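Local coordinates for protein NAD-dependent aldehyde dehydrogenase (Sinorhizobium meliloti, PDB 3U4J) that probably oxidises aldehydes with NAD or NADP as electron acceptor, as a tetrameric member of the aldehyde dehydrogenase family, at residues 24-28 / 29-33; 209-213 / 214-218; 250-253 / 254-258; 277-280 / 281-285; 344-348 / 349-353. One frame throughout, in Å; residues are numbered along the deposited sequence.

Contact 1: 24-28 / 29-33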
# COMPACT_ATOMS: atom_id res chain seq x y z
N GLN A 24 -14.99 -39.38 -6.75
CA GLN A 24 -15.14 -38.98 -8.14
C GLN A 24 -14.52 -37.61 -8.41
O GLN A 24 -14.42 -36.76 -7.49
CB GLN A 24 -16.62 -38.96 -8.51
CG GLN A 24 -17.26 -40.37 -8.65
CD GLN A 24 -18.71 -40.26 -9.07
OE1 GLN A 24 -19.55 -39.73 -8.32
NE2 GLN A 24 -19.00 -40.71 -10.28
N MSE A 25 -14.12 -37.39 -9.66
CA MSE A 25 -13.70 -36.06 -10.09
C MSE A 25 -14.86 -35.10 -9.99
O MSE A 25 -16.02 -35.53 -9.85
CB MSE A 25 -13.14 -36.10 -11.51
CG MSE A 25 -11.86 -36.94 -11.60
SE MSE A 25 -11.08 -36.77 -13.40
CE MSE A 25 -12.15 -38.04 -14.39
N LEU A 26 -14.59 -33.81 -10.02
CA LEU A 26 -15.69 -32.87 -9.97
C LEU A 26 -15.46 -31.82 -11.03
O LEU A 26 -14.53 -31.05 -10.96
CB LEU A 26 -15.84 -32.30 -8.54
CG LEU A 26 -16.79 -31.18 -8.09
CD1 LEU A 26 -17.79 -30.67 -9.06
CD2 LEU A 26 -17.40 -31.52 -6.71
N VAL A 27 -16.34 -31.82 -12.04
CA VAL A 27 -16.20 -30.97 -13.20
C VAL A 27 -17.53 -30.31 -13.53
O VAL A 27 -18.54 -30.99 -13.69
CB VAL A 27 -15.69 -31.81 -14.41
CG1 VAL A 27 -15.62 -30.98 -15.67
CG2 VAL A 27 -14.31 -32.41 -14.10
N ASP A 28 -17.52 -28.98 -13.63
CA ASP A 28 -18.71 -28.19 -13.97
C ASP A 28 -19.83 -28.50 -13.00
O ASP A 28 -21.00 -28.64 -13.39
CB ASP A 28 -19.17 -28.45 -15.43
CG ASP A 28 -20.02 -27.34 -15.98
OD1 ASP A 28 -19.95 -26.21 -15.43
OD2 ASP A 28 -20.75 -27.56 -16.98
N GLY A 29 -19.46 -28.70 -11.74
CA GLY A 29 -20.43 -28.92 -10.67
C GLY A 29 -20.92 -30.33 -10.52
O GLY A 29 -21.73 -30.58 -9.62
N LYS A 30 -20.44 -31.25 -11.39
CA LYS A 30 -20.89 -32.67 -11.40
C LYS A 30 -19.79 -33.62 -10.96
O LYS A 30 -18.65 -33.49 -11.40
CB LYS A 30 -21.34 -33.15 -12.80
CG LYS A 30 -22.32 -32.28 -13.56
CD LYS A 30 -23.75 -32.42 -13.08
CE LYS A 30 -24.67 -31.56 -13.97
NZ LYS A 30 -25.59 -30.73 -13.13
N SER A 31 -20.13 -34.59 -10.13
CA SER A 31 -19.19 -35.65 -9.79
C SER A 31 -19.16 -36.69 -10.93
O SER A 31 -20.20 -37.21 -11.35
CB SER A 31 -19.58 -36.30 -8.47
OG SER A 31 -19.48 -35.36 -7.39
N VAL A 32 -17.97 -36.97 -11.45
CA VAL A 32 -17.86 -37.77 -12.67
C VAL A 32 -16.71 -38.76 -12.57
O VAL A 32 -15.74 -38.51 -11.85
CB VAL A 32 -17.69 -36.92 -13.96
CG1 VAL A 32 -18.94 -36.13 -14.28
CG2 VAL A 32 -16.48 -35.98 -13.88
N ASP A 33 -16.83 -39.87 -13.30
CA ASP A 33 -15.76 -40.83 -13.45
C ASP A 33 -14.89 -40.38 -14.62
O ASP A 33 -15.26 -39.47 -15.35
CB ASP A 33 -16.34 -42.21 -13.78
CG ASP A 33 -17.21 -42.76 -12.66
OD1 ASP A 33 -16.82 -42.66 -11.49
OD2 ASP A 33 -18.29 -43.30 -12.98
O HOH W 1 -16.76 -35.26 -6.65
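Gln24 and Asp33 meet at the open end of a tight hairpin. The glutamine chain runs extended beyond CG and carries NE2 to 3.2 Å from Asp33 OD1. The hydrogen bond is fairly straight at nitrogen (157°), yet it reaches the oxygen from above the carboxylate plane, with amide and carboxylate turned 48° against each other. Gln24 OE1 lies 3.4 Å from Ser31 CB. With an alanine here, Asp33 OD1 would probably be left to its salt bridge with Arg22, without its amide partner, and Ser31 CB without OE1 beside it. Further along, Met25 O takes Val32 N at 2.9 Å; the return bond from Met25 N is weak. Val27 N to Lys30 O (2.9 Å) and Lys30 N to Val27 O (3.0 Å) close a type I' turn, and Asp28 and Gly29, both at positive phi, make this a classic two-residue beta hairpin. Val27 CG2 meets Val32 CG2 at 4.2 Å, the two side chains crossing at about a right angle. A water hydrogen-bonds both Gln24 O and Ser31 OG. In the outer shell, Val27 packs on helix 60-75, Asp28 OD2 forms a salt bridge with Lys72, and Arg212 of helix 202-214 hydrogen-bonds Ser31 OG and Gly29 O.

Contact 2: 209-213 / 214-218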
# COMPACT_ATOMS: atom_id res chain seq x y z
N GLU A 209 -15.91 -30.55 -3.22
CA GLU A 209 -17.29 -30.90 -2.86
C GLU A 209 -17.83 -29.92 -1.81
O GLU A 209 -19.00 -29.53 -1.87
CB GLU A 209 -17.39 -32.36 -2.41
CG GLU A 209 -17.06 -33.35 -3.56
CD GLU A 209 -17.05 -34.81 -3.13
OE1 GLU A 209 -16.99 -35.11 -1.91
OE2 GLU A 209 -17.06 -35.70 -4.01
N LEU A 210 -16.98 -29.51 -0.88
CA LEU A 210 -17.38 -28.45 0.08
C LEU A 210 -17.66 -27.12 -0.61
O LEU A 210 -18.63 -26.43 -0.27
CB LEU A 210 -16.35 -28.28 1.19
CG LEU A 210 -16.08 -29.53 2.03
CD1 LEU A 210 -15.12 -29.22 3.18
CD2 LEU A 210 -17.36 -30.13 2.56
N ALA A 211 -16.82 -26.74 -1.59
CA ALA A 211 -17.11 -25.54 -2.38
C ALA A 211 -18.47 -25.63 -3.08
O ALA A 211 -19.26 -24.66 -3.11
CB ALA A 211 -15.96 -25.25 -3.42
N ARG A 212 -18.76 -26.81 -3.63
CA ARG A 212 -20.09 -27.01 -4.26
C ARG A 212 -21.18 -26.89 -3.20
O ARG A 212 -22.20 -26.22 -3.41
CB ARG A 212 -20.16 -28.40 -4.93
CG ARG A 212 -21.47 -28.66 -5.65
CD ARG A 212 -21.42 -29.98 -6.45
NE ARG A 212 -21.11 -31.16 -5.64
CZ ARG A 212 -20.78 -32.34 -6.17
NH1 ARG A 212 -20.72 -32.48 -7.50
NH2 ARG A 212 -20.50 -33.38 -5.39
N GLU A 213 -20.97 -27.52 -2.05
CA GLU A 213 -21.95 -27.47 -0.94
C GLU A 213 -22.22 -26.03 -0.44
O GLU A 213 -23.36 -25.69 -0.08
CB GLU A 213 -21.48 -28.40 0.20
CG GLU A 213 -22.44 -28.58 1.39
CD GLU A 213 -22.03 -29.79 2.28
OE1 GLU A 213 -21.07 -30.51 1.91
OE2 GLU A 213 -22.67 -30.02 3.34
N ALA A 214 -21.18 -25.20 -0.43
CA ALA A 214 -21.28 -23.79 -0.02
C ALA A 214 -22.05 -22.94 -1.03
O ALA A 214 -22.45 -21.83 -0.70
CB ALA A 214 -19.88 -23.18 0.20
N GLY A 215 -22.21 -23.44 -2.26
CA GLY A 215 -22.92 -22.70 -3.31
C GLY A 215 -22.01 -21.99 -4.31
O GLY A 215 -22.44 -21.10 -5.02
N ILE A 216 -20.73 -22.35 -4.34
CA ILE A 216 -19.82 -21.75 -5.33
C ILE A 216 -20.28 -22.23 -6.69
O ILE A 216 -20.56 -23.43 -6.85
CB ILE A 216 -18.32 -22.04 -5.02
CG1 ILE A 216 -17.95 -21.32 -3.70
CG2 ILE A 216 -17.42 -21.54 -6.12
CD1 ILE A 216 -16.46 -21.40 -3.28
N PRO A 217 -20.42 -21.31 -7.67
CA PRO A 217 -20.97 -21.62 -8.99
C PRO A 217 -20.21 -22.75 -9.68
O PRO A 217 -18.99 -22.87 -9.54
CB PRO A 217 -20.79 -20.31 -9.75
CG PRO A 217 -20.90 -19.27 -8.67
CD PRO A 217 -20.07 -19.88 -7.58
N ASP A 218 -20.96 -23.58 -10.38
CA ASP A 218 -20.44 -24.69 -11.17
C ASP A 218 -19.26 -24.24 -12.04
O ASP A 218 -19.32 -23.16 -12.66
CB ASP A 218 -21.57 -25.19 -12.08
CG ASP A 218 -22.62 -26.03 -11.32
OD1 ASP A 218 -22.46 -26.24 -10.10
OD2 ASP A 218 -23.59 -26.50 -11.96
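Leu210 O accepts Ala214 N at 2.8 Å, and in doing so makes the last strong bond of ordinary alpha-helical spacing in helix 202-214. One residue on, Ala211 O has a different duty: Ile216 N, five positions later, reaches it at 3.0 Å with an N-H...O angle of 155°, while Gly215 N adds a weak bond to the same oxygen. The alanine methyl joins in as well, since Ala211 CB lies 3.9 Å from Ile216 CD1. Ile216 makes this touch by placing CG1 opposite its own carbonyl carbon (chi1 -66°) and continuing extended, which brings CD1 to the alanine methyl. Arg212 O receives Gly215 N at 3.0 Å from well above the carbonyl plane, three residues on instead of four; the arginine side chain itself leaves for hairpin 24-33, where Gly29 O is among its partners. Glu213 points away too, and its OE2 pairs with Arg101 in a salt bridge. Helix 84-100 covers the apolar side, where Ala214 rests on Val94 and Ile216 on Leu90. Gly215 has a phi of 101°, at which a side chain would be jammed against the preceding carbonyl oxygen. A six-to-one bond round a five-to-two bond, with a glycine of positive phi, is the Schellman motif that ends this helix, and the Ala211 to Ile216 contact across it is its usual hydrophobic companion.

Contact 3: 250-253 / 254-258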
# COMPACT_ATOMS: atom_id res chain seq x y z
N VAL A 250 11.73 -29.71 -7.92
CA VAL A 250 12.40 -28.92 -8.95
C VAL A 250 12.38 -29.62 -10.31
O VAL A 250 12.10 -28.98 -11.32
CB VAL A 250 13.86 -28.55 -8.52
CG1 VAL A 250 14.59 -27.79 -9.62
CG2 VAL A 250 13.85 -27.71 -7.24
N ARG A 251 12.65 -30.93 -10.37
CA ARG A 251 12.72 -31.61 -11.69
C ARG A 251 11.41 -31.53 -12.46
O ARG A 251 11.42 -31.29 -13.65
CB ARG A 251 13.18 -33.07 -11.62
CG ARG A 251 14.48 -33.35 -10.86
CD ARG A 251 15.66 -32.39 -11.19
NE ARG A 251 16.71 -32.49 -10.16
CZ ARG A 251 17.70 -33.38 -10.19
NH1 ARG A 251 17.81 -34.24 -11.20
NH2 ARG A 251 18.60 -33.39 -9.20
N VAL A 252 10.29 -31.74 -11.77
CA VAL A 252 8.96 -31.68 -12.39
C VAL A 252 8.55 -30.24 -12.69
O VAL A 252 8.00 -29.95 -13.77
CB VAL A 252 7.88 -32.42 -11.55
CG1 VAL A 252 6.46 -32.24 -12.16
CG2 VAL A 252 8.19 -33.92 -11.47
N GLY A 253 8.84 -29.31 -11.77
CA GLY A 253 8.52 -27.90 -12.00
C GLY A 253 9.24 -27.27 -13.19
O GLY A 253 8.66 -26.50 -13.95
N THR A 254 10.52 -27.59 -13.34
CA THR A 254 11.30 -27.06 -14.44
C THR A 254 10.70 -27.56 -15.76
O THR A 254 10.48 -26.78 -16.69
CB THR A 254 12.79 -27.47 -14.35
OG1 THR A 254 12.86 -28.88 -14.44
CG2 THR A 254 13.43 -27.04 -13.03
N LYS A 255 10.39 -28.85 -15.83
CA LYS A 255 9.77 -29.41 -17.03
C LYS A 255 8.44 -28.74 -17.37
O LYS A 255 8.21 -28.37 -18.51
CB LYS A 255 9.59 -30.94 -16.90
CG LYS A 255 8.84 -31.61 -18.07
CD LYS A 255 8.78 -33.15 -17.90
CE LYS A 255 10.14 -33.83 -18.24
NZ LYS A 255 11.21 -33.66 -17.18
N LEU A 256 7.56 -28.58 -16.37
CA LEU A 256 6.29 -27.88 -16.60
C LEU A 256 6.48 -26.43 -16.95
O LEU A 256 5.75 -25.91 -17.77
CB LEU A 256 5.34 -28.00 -15.41
CG LEU A 256 4.75 -29.40 -15.22
CD1 LEU A 256 3.83 -29.32 -14.04
CD2 LEU A 256 3.96 -29.89 -16.46
N GLY A 257 7.47 -25.80 -16.32
CA GLY A 257 7.87 -24.44 -16.65
C GLY A 257 8.27 -24.31 -18.12
O GLY A 257 7.80 -23.43 -18.82
N GLU A 258 9.12 -25.21 -18.61
CA GLU A 258 9.56 -25.09 -20.02
C GLU A 258 8.37 -25.22 -20.97
O GLU A 258 8.26 -24.47 -21.95
CB GLU A 258 10.61 -26.12 -20.38
CG GLU A 258 11.65 -26.37 -19.30
CD GLU A 258 12.57 -27.53 -19.65
OE1 GLU A 258 12.91 -27.68 -20.85
OE2 GLU A 258 12.99 -28.26 -18.72
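Arg251 O is held from two directions: Thr254 OG1 donates to it at 2.9 Å, and Lys255 N adds a weak bond at 3.4 Å. The hydroxyl arrives from above the carbonyl plane, because a chi1 of 62° sets OG1 between the threonine's own backbone N and carbonyl carbon, folded back over the preceding turn. The same rotation swings CG2 tight against Val250 O (2.9 Å) and to 3.7 Å from Val250 CG1, the two side chains meeting at a slant. A valine in place of Thr254 would probably leave Arg251 O to the weak bond from Lys255 N, one grip on the first turn being lost. Regular backbone bonds run beside this one: Thr254 N to Val250 O at 2.9 Å, Leu256 N to Val252 O at 3.0 Å and Gly257 N to Gly253 O at 2.7 Å. Val252 and Leu256, whose CG1 and CD1 are 4.4 Å apart, both settle on Phe246 of strand 243-247. Ser249 OG bonds Val252 N just ahead of them. Thr254 also packs on Ala261 of the second subunit, so the helix contributes to an intersubunit contact. It is the connecting helix of a beta-alpha-beta unit, strand 243-247, helix 250-261 and strand 266-270.

Contact 4: 277-280 / 281-285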
# COMPACT_ATOMS: atom_id res chain seq x y z
N GLN A 277 19.13 -24.66 9.44
CA GLN A 277 18.95 -23.95 10.69
C GLN A 277 20.33 -23.62 11.26
O GLN A 277 21.19 -24.50 11.40
CB GLN A 277 18.16 -24.78 11.70
CG GLN A 277 16.78 -25.19 11.21
CD GLN A 277 15.79 -25.36 12.34
OE1 GLN A 277 15.44 -24.38 13.00
NE2 GLN A 277 15.31 -26.59 12.54
N ILE A 278 20.54 -22.35 11.60
CA ILE A 278 21.84 -21.88 12.10
C ILE A 278 21.64 -21.62 13.57
O ILE A 278 20.75 -20.84 13.93
CB ILE A 278 22.29 -20.55 11.43
CG1 ILE A 278 22.46 -20.68 9.91
CG2 ILE A 278 23.65 -20.10 12.03
CD1 ILE A 278 21.17 -21.04 9.16
N VAL A 279 22.44 -22.29 14.40
CA VAL A 279 22.37 -22.18 15.83
C VAL A 279 23.68 -21.59 16.34
O VAL A 279 24.77 -22.21 16.27
CB VAL A 279 22.08 -23.52 16.51
CG1 VAL A 279 21.82 -23.31 18.02
CG2 VAL A 279 20.88 -24.17 15.86
N PHE A 280 23.56 -20.35 16.83
CA PHE A 280 24.69 -19.64 17.39
C PHE A 280 24.88 -20.00 18.82
O PHE A 280 23.93 -20.41 19.51
CB PHE A 280 24.50 -18.12 17.23
CG PHE A 280 24.72 -17.67 15.84
CD1 PHE A 280 26.00 -17.41 15.38
CD2 PHE A 280 23.64 -17.51 14.96
CE1 PHE A 280 26.22 -16.99 14.07
CE2 PHE A 280 23.85 -17.08 13.65
CZ PHE A 280 25.14 -16.80 13.21
N ALA A 281 26.12 -19.84 19.28
CA ALA A 281 26.52 -20.16 20.64
C ALA A 281 25.65 -19.48 21.69
O ALA A 281 25.46 -20.02 22.79
CB ALA A 281 28.01 -19.81 20.85
N ASP A 282 25.07 -18.33 21.37
CA ASP A 282 24.24 -17.62 22.35
C ASP A 282 22.75 -17.93 22.23
O ASP A 282 21.91 -17.21 22.78
CB ASP A 282 24.48 -16.10 22.27
CG ASP A 282 24.11 -15.52 20.92
OD1 ASP A 282 23.33 -16.14 20.15
OD2 ASP A 282 24.62 -14.42 20.63
N ALA A 283 22.39 -19.00 21.51
CA ALA A 283 20.98 -19.39 21.41
C ALA A 283 20.44 -19.95 22.74
O ALA A 283 21.22 -20.35 23.63
CB ALA A 283 20.78 -20.40 20.27
N ASP A 284 19.12 -19.93 22.90
CA ASP A 284 18.46 -20.70 23.96
C ASP A 284 18.58 -22.17 23.53
O ASP A 284 17.94 -22.63 22.57
CB ASP A 284 16.99 -20.26 24.12
CG ASP A 284 16.24 -21.04 25.23
OD1 ASP A 284 15.59 -20.39 26.07
OD2 ASP A 284 16.26 -22.28 25.29
N LEU A 285 19.44 -22.91 24.22
CA LEU A 285 19.79 -24.25 23.79
C LEU A 285 18.63 -25.24 23.82
O LEU A 285 18.48 -26.03 22.88
CB LEU A 285 20.93 -24.79 24.64
CG LEU A 285 21.82 -25.81 23.93
CD1 LEU A 285 22.64 -25.10 22.85
CD2 LEU A 285 22.75 -26.46 24.93
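With chi1 at -172°, Val279 swings CG1 opposite its backbone N and onto Ala283 CB, 3.8 Å away; Asp282, with chi1 at 62°, folds its carboxylate back so that OD1 lies 3.7 Å from Phe280 CB. Two pairs of side chains thus meet across a reversal of the chain that the backbone itself fixes. Phe280 O accepts Ala283 N at 2.9 Å, with an N-H...O angle of 156°, and this bond closes a type I beta turn from Phe280 to Ala283. The donor stands above the carbonyl plane, and the alanine methyl packs close beside the same acceptor, Ala283 CB being 3.2 Å from Phe280 O. The phenylalanine ring leads away from the turn into an edge-to-face stack with Phe413. Asp282 is anchored twice beyond the turn, its OD1 hydrogen-bonded to Ser436 OG and its backbone O to Thr437 OG1, which ties the reversal to the loop after strand 431-435. Val279 and Ala283 both pack on Trp435 of that strand. Immediately after the turn, Asp284 takes the N-cap position, its OD2 accepting from Ala287 N. The turn and the cap together carry the chain from strand 275-279 into helix 285-297, and with strand 307-313, parallel to the first, they belong to a beta-alpha-beta crossover in a sheet that is probably part of the catalytic domain of the aldehyde dehydrogenase fold.

Contact 5: 344-348 / 349-353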
# COMPACT_ATOMS: atom_id res chain seq x y z
N GLY A 344 5.06 -39.84 11.29
CA GLY A 344 4.36 -40.94 10.61
C GLY A 344 5.15 -41.67 9.55
O GLY A 344 6.35 -41.94 9.72
N ALA A 345 4.48 -42.01 8.45
CA ALA A 345 5.02 -42.98 7.50
C ALA A 345 5.68 -42.28 6.32
O ALA A 345 5.40 -41.10 6.06
CB ALA A 345 3.87 -43.91 7.00
N MSE A 346 6.57 -43.00 5.63
CA MSE A 346 7.06 -42.59 4.32
C MSE A 346 5.90 -42.75 3.31
O MSE A 346 5.12 -43.70 3.42
CB MSE A 346 8.23 -43.48 3.84
CG MSE A 346 9.53 -43.41 4.64
SE MSE A 346 10.43 -41.65 4.47
CE MSE A 346 9.50 -40.82 5.94
N ILE A 347 5.83 -41.86 2.33
CA ILE A 347 4.69 -41.86 1.39
C ILE A 347 4.58 -43.14 0.53
O ILE A 347 3.47 -43.59 0.20
CB ILE A 347 4.72 -40.61 0.49
CG1 ILE A 347 3.34 -40.36 -0.15
CG2 ILE A 347 5.82 -40.71 -0.59
CD1 ILE A 347 2.28 -39.84 0.82
N SER A 348 5.73 -43.72 0.16
CA SER A 348 5.72 -44.88 -0.73
C SER A 348 6.97 -45.73 -0.54
O SER A 348 7.94 -45.29 0.09
CB SER A 348 5.58 -44.47 -2.20
OG SER A 348 6.79 -43.90 -2.67
N GLU A 349 6.94 -46.95 -1.06
CA GLU A 349 8.13 -47.81 -0.98
C GLU A 349 9.25 -47.19 -1.83
O GLU A 349 10.40 -47.17 -1.41
CB GLU A 349 7.79 -49.26 -1.41
CG GLU A 349 9.02 -50.19 -1.58
CD GLU A 349 9.63 -50.65 -0.26
OE1 GLU A 349 8.88 -51.02 0.67
OE2 GLU A 349 10.89 -50.68 -0.15
N ALA A 350 8.90 -46.65 -3.01
CA ALA A 350 9.91 -46.00 -3.87
C ALA A 350 10.55 -44.82 -3.12
O ALA A 350 11.79 -44.64 -3.15
CB ALA A 350 9.31 -45.54 -5.22
N HIS A 351 9.74 -44.04 -2.41
CA HIS A 351 10.30 -42.91 -1.67
C HIS A 351 11.20 -43.36 -0.52
O HIS A 351 12.28 -42.82 -0.34
CB HIS A 351 9.21 -41.95 -1.17
CG HIS A 351 9.77 -40.69 -0.59
ND1 HIS A 351 10.32 -39.71 -1.38
CD2 HIS A 351 9.87 -40.26 0.69
CE1 HIS A 351 10.74 -38.72 -0.61
NE2 HIS A 351 10.48 -39.03 0.65
N ALA A 352 10.74 -44.35 0.25
CA ALA A 352 11.54 -44.91 1.35
C ALA A 352 12.92 -45.42 0.85
O ALA A 352 13.94 -45.19 1.49
CB ALA A 352 10.77 -46.02 2.10
N GLU A 353 12.93 -46.10 -0.29
CA GLU A 353 14.18 -46.61 -0.89
C GLU A 353 15.12 -45.46 -1.28
O GLU A 353 16.32 -45.52 -1.03
CB GLU A 353 13.90 -47.53 -2.08
CG GLU A 353 13.38 -48.93 -1.65
CD GLU A 353 12.71 -49.75 -2.78
OE1 GLU A 353 12.63 -49.28 -3.95
OE2 GLU A 353 12.25 -50.89 -2.50
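Glu349 follows Ser348 directly as the first residue of helix 349-364, and its side chain turns outward, OE1 forming a salt bridge with Arg375. Ala350 brings its methyl alongside the serine hydroxyl, Ala350 CB lying 3.9 Å from Ser348 OG. The decisive bond comes with His351, whose backbone N donates to Ser348 OG at 3.0 Å with an angle of 157° at the hydrogen. Ser348 is the N-cap, and a chi1 of 73° tucks its oxygen over the first turn, where it satisfies an amide that has no helical carbonyl before it to bond. The hydroxyl also lies 3.5 Å from His351 CB. The histidine side chain then folds back over the residues ahead of the cap: Ile347 CG2 touches His351 CB at 3.7 Å, and Met346, a selenomethionine bent at its second and third torsions, sets SE 4.1 Å from His351 CD2. That Met-aromatic approach is oblique, with the two side chains crossing at about a right angle. His351 NE2 is hydrogen-bonded to Phe404 O, which should hold the ring's rotation, and Trp171 meets the ring edge-to-face. Ala352 N completes the first turn by donating to Ser348 O at 3.0 Å, and its CB rests 3.8 Å from Met346 CG. Around this helix start, Met346 is joined through its backbone to Leu382 and packs on Tyr384 of strand 383-390, Ala345 is tied to Gly114 just past helix 102-113, and Ile347 O accepts from Arg42 of strand 39-43.

How the contacts relate
Contacts 1 and 2 touch, their centres 12 Å apart: beyond the polar links of Arg212 to the hairpin, Leu26 CD2 packs 3.5 Å from Arg212 CZ and Gly29 CA lies 3.4 Å from Asp218 OD1. The remaining three are separate. Contact 3 comes nearest to contact 5, with about 12 Å between their nearest atoms, and contact 4 is about 17 Å from contact 5 by the same measure. Contacts 1 and 4 lie on opposite sides of the chain's centre, 51 Å between centres. All five stand away from the calcium site of Leu17 and Glu50. Contacts 2 and 5 finish and start helices, respectively, whereas contact 3 lies within one.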